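Local coordinates for protein N-acetylmuramoyl-l-alanine amidase (Bartonella henselae, PDB 3NE8) that probably cleaves, as a zinc-dependent amidase, the bond between N-acetylmuramic acid and L-alanine in peptidoglycan, remodelling the cell wall during bacterial division, at residues G93-D101 with H145-V156. Sequence-based numbering, arbitrary orientation.
Sequences GATVYTISD and HAFSINFANNVV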
# COMPACT_ATOMS: atom_id res chain seq x y z
N GLY A 93 -2.19 22.63 -10.33
CA GLY A 93 -1.53 21.80 -9.34
C GLY A 93 -1.28 20.38 -9.81
O GLY A 93 -1.99 19.85 -10.67
N ALA A 94 -0.26 19.76 -9.23
CA ALA A 94 0.05 18.37 -9.56
C ALA A 94 -1.14 17.47 -9.26
O ALA A 94 -1.85 17.67 -8.27
CB ALA A 94 1.29 17.92 -8.81
N THR A 95 -1.34 16.47 -10.12
CA THR A 95 -2.43 15.51 -9.98
C THR A 95 -1.93 14.14 -10.38
O THR A 95 -1.09 14.02 -11.28
CB THR A 95 -3.61 15.84 -10.95
OG1 THR A 95 -3.85 17.25 -10.97
CG2 THR A 95 -4.89 15.14 -10.53
N VAL A 96 -2.44 13.10 -9.73
CA VAL A 96 -2.16 11.72 -10.12
C VAL A 96 -3.46 11.02 -10.46
O VAL A 96 -4.42 11.04 -9.66
CB VAL A 96 -1.41 10.93 -9.04
CG1 VAL A 96 -0.99 9.57 -9.58
CG2 VAL A 96 -0.20 11.70 -8.55
N TYR A 97 -3.50 10.39 -11.63
CA TYR A 97 -4.66 9.63 -12.08
C TYR A 97 -4.35 8.15 -12.15
O TYR A 97 -3.27 7.74 -12.59
CB TYR A 97 -5.14 10.09 -13.47
CG TYR A 97 -5.61 11.52 -13.52
CD1 TYR A 97 -6.96 11.82 -13.41
CD2 TYR A 97 -4.72 12.56 -13.68
CE1 TYR A 97 -7.41 13.14 -13.46
CE2 TYR A 97 -5.14 13.87 -13.73
CZ TYR A 97 -6.49 14.16 -13.62
OH TYR A 97 -6.94 15.47 -13.65
N THR A 98 -5.31 7.34 -11.71
CA THR A 98 -5.30 5.90 -11.94
C THR A 98 -6.47 5.54 -12.85
O THR A 98 -7.34 6.38 -13.09
CB THR A 98 -5.38 5.12 -10.62
OG1 THR A 98 -6.42 5.66 -9.80
CG2 THR A 98 -4.07 5.26 -9.88
N ILE A 99 -6.51 4.30 -13.33
CA ILE A 99 -7.54 3.92 -14.28
C ILE A 99 -8.84 3.52 -13.57
O ILE A 99 -8.82 2.99 -12.45
CB ILE A 99 -7.07 2.77 -15.19
CG1 ILE A 99 -7.98 2.67 -16.43
CG2 ILE A 99 -7.02 1.45 -14.43
CD1 ILE A 99 -7.45 1.77 -17.52
N SER A 100 -9.96 3.79 -14.22
CA SER A 100 -11.27 3.39 -13.73
C SER A 100 -12.24 3.50 -14.89
O SER A 100 -12.09 4.37 -15.74
CB SER A 100 -11.73 4.31 -12.61
OG SER A 100 -13.02 3.94 -12.15
N ASP A 101 -13.25 2.63 -14.91
CA ASP A 101 -14.28 2.72 -15.93
C ASP A 101 -15.13 3.97 -15.71
O ASP A 101 -15.57 4.62 -16.65
CB ASP A 101 -15.17 1.48 -15.91
CG ASP A 101 -14.51 0.27 -16.55
OD1 ASP A 101 -13.53 0.46 -17.30
OD2 ASP A 101 -14.99 -0.86 -16.31
N HIS A 145 -4.08 -3.11 -9.87
CA HIS A 145 -4.75 -1.88 -9.49
C HIS A 145 -4.43 -1.48 -8.05
O HIS A 145 -4.24 -0.30 -7.75
CB HIS A 145 -6.26 -2.03 -9.69
CG HIS A 145 -6.97 -0.72 -9.71
ND1 HIS A 145 -8.04 -0.44 -8.89
CD2 HIS A 145 -6.75 0.40 -10.44
CE1 HIS A 145 -8.46 0.79 -9.12
NE2 HIS A 145 -7.69 1.33 -10.05
N ALA A 146 -4.36 -2.46 -7.16
CA ALA A 146 -3.98 -2.18 -5.78
C ALA A 146 -2.62 -1.48 -5.74
O ALA A 146 -2.43 -0.52 -5.00
CB ALA A 146 -3.96 -3.45 -4.95
N PHE A 147 -1.69 -1.94 -6.57
CA PHE A 147 -0.36 -1.33 -6.63
C PHE A 147 -0.42 0.07 -7.23
O PHE A 147 0.23 0.98 -6.72
CB PHE A 147 0.61 -2.21 -7.42
CG PHE A 147 1.07 -3.42 -6.68
CD1 PHE A 147 1.54 -3.32 -5.38
CD2 PHE A 147 1.05 -4.67 -7.29
CE1 PHE A 147 1.97 -4.45 -4.70
CE2 PHE A 147 1.49 -5.80 -6.61
CZ PHE A 147 1.94 -5.69 -5.31
N SER A 148 -1.21 0.26 -8.29
CA SER A 148 -1.34 1.59 -8.89
C SER A 148 -1.84 2.61 -7.88
O SER A 148 -1.33 3.74 -7.79
CB SER A 148 -2.29 1.55 -10.08
OG SER A 148 -1.83 0.63 -11.06
N ILE A 149 -2.87 2.22 -7.13
CA ILE A 149 -3.47 3.06 -6.09
C ILE A 149 -2.45 3.40 -5.00
O ILE A 149 -2.33 4.54 -4.55
CB ILE A 149 -4.70 2.34 -5.45
CG1 ILE A 149 -5.86 2.18 -6.45
CG2 ILE A 149 -5.19 3.08 -4.21
CD1 ILE A 149 -6.44 3.48 -6.94
N ASN A 150 -1.74 2.37 -4.56
CA ASN A 150 -0.72 2.56 -3.53
C ASN A 150 0.31 3.58 -3.99
O ASN A 150 0.66 4.50 -3.25
CB ASN A 150 -0.04 1.23 -3.20
CG ASN A 150 1.10 1.40 -2.23
OD1 ASN A 150 2.22 1.63 -2.63
ND2 ASN A 150 0.80 1.30 -0.94
N PHE A 151 0.81 3.43 -5.21
CA PHE A 151 1.80 4.37 -5.70
C PHE A 151 1.23 5.78 -5.81
O PHE A 151 1.88 6.75 -5.42
CB PHE A 151 2.39 3.91 -7.03
CG PHE A 151 3.47 4.82 -7.54
CD1 PHE A 151 4.64 4.98 -6.83
CD2 PHE A 151 3.28 5.57 -8.69
CE1 PHE A 151 5.64 5.83 -7.28
CE2 PHE A 151 4.28 6.43 -9.15
CZ PHE A 151 5.46 6.56 -8.43
N ALA A 152 0.03 5.89 -6.37
CA ALA A 152 -0.60 7.21 -6.48
C ALA A 152 -0.67 7.90 -5.11
O ALA A 152 -0.36 9.08 -4.97
CB ALA A 152 -2.00 7.10 -7.10
N ASN A 153 -1.11 7.14 -4.10
CA ASN A 153 -1.24 7.67 -2.74
C ASN A 153 0.08 8.16 -2.21
O ASN A 153 0.17 9.23 -1.60
CB ASN A 153 -1.75 6.59 -1.79
CG ASN A 153 -3.24 6.42 -1.85
OD1 ASN A 153 -3.96 7.28 -2.37
ND2 ASN A 153 -3.73 5.31 -1.30
N ASN A 154 1.12 7.37 -2.42
CA ASN A 154 2.43 7.75 -1.92
C ASN A 154 2.97 8.99 -2.63
O ASN A 154 3.57 9.85 -1.99
CB ASN A 154 3.42 6.61 -2.01
CG ASN A 154 4.53 6.73 -0.99
OD1 ASN A 154 4.29 7.11 0.16
ND2 ASN A 154 5.75 6.42 -1.39
N VAL A 155 2.75 9.07 -3.93
CA VAL A 155 3.22 10.22 -4.69
C VAL A 155 2.59 11.50 -4.14
O VAL A 155 3.29 12.48 -3.88
CB VAL A 155 2.92 10.08 -6.19
CG1 VAL A 155 3.10 11.40 -6.89
CG2 VAL A 155 3.83 9.01 -6.82
N VAL A 156 1.28 11.48 -3.95
CA VAL A 156 0.57 12.62 -3.40
C VAL A 156 1.11 12.99 -2.01
O VAL A 156 1.38 14.15 -1.74
CB VAL A 156 -0.94 12.34 -3.32
CG1 VAL A 156 -1.62 13.36 -2.41
CG2 VAL A 156 -1.55 12.33 -4.71
O HOH W 1 -8.59 4.12 -9.87
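Val-96 and Ala-152 mark the tight end of this contact: their CA atoms are 6.0 Å apart, and Val-96 CG1 lies 3.6 Å from Ala-152 CB. The two methyls of Val-96 divide the work. CG1, turned anti to the backbone N (chi1 -173°), sits over the small alanine, while CG2 reaches Val-155 CG1 at 3.7 Å and, more distantly, Val-156 CG2. Val-187 of the adjacent strand 186-190 also packs on Val-96, which places this end in the core. Two residues on, Thr-98 continues the same face of the strand; its CG2 rests against both Ala-152 CB (3.9 Å) and the carbonyl O of Ser-148, whereas in one of its two conformers Ile-149 brings CD1 near OG1.

Toward Ile-99 the packing gives way to a looser, hydrated junction. His-145 NE2 donates a weak hydrogen bond to Ile-99 O (3.1 Å), bent to 129° at the hydrogen. A water in the plane of the imidazole also links these groups, hydrogen-bonding with NE2, with Thr-98 OG1 at 2.7 Å and, as donor, with Ile-99 O. Thr-98 OG1 also bonds His-171, and His-145 ND1 bonds the backbone N of Met-231 of the second subunit, so both ring nitrogens have partners.

The axes of strand 94-99 and of segment 145-156 of helix 135-161 are nearly antiparallel (174°), with a closest approach of 8.7 Å. Such a helix laid along a mixed sheet is characteristic of the alpha/beta fold of zinc-dependent N-acetylmuramoyl-L-alanine amidases.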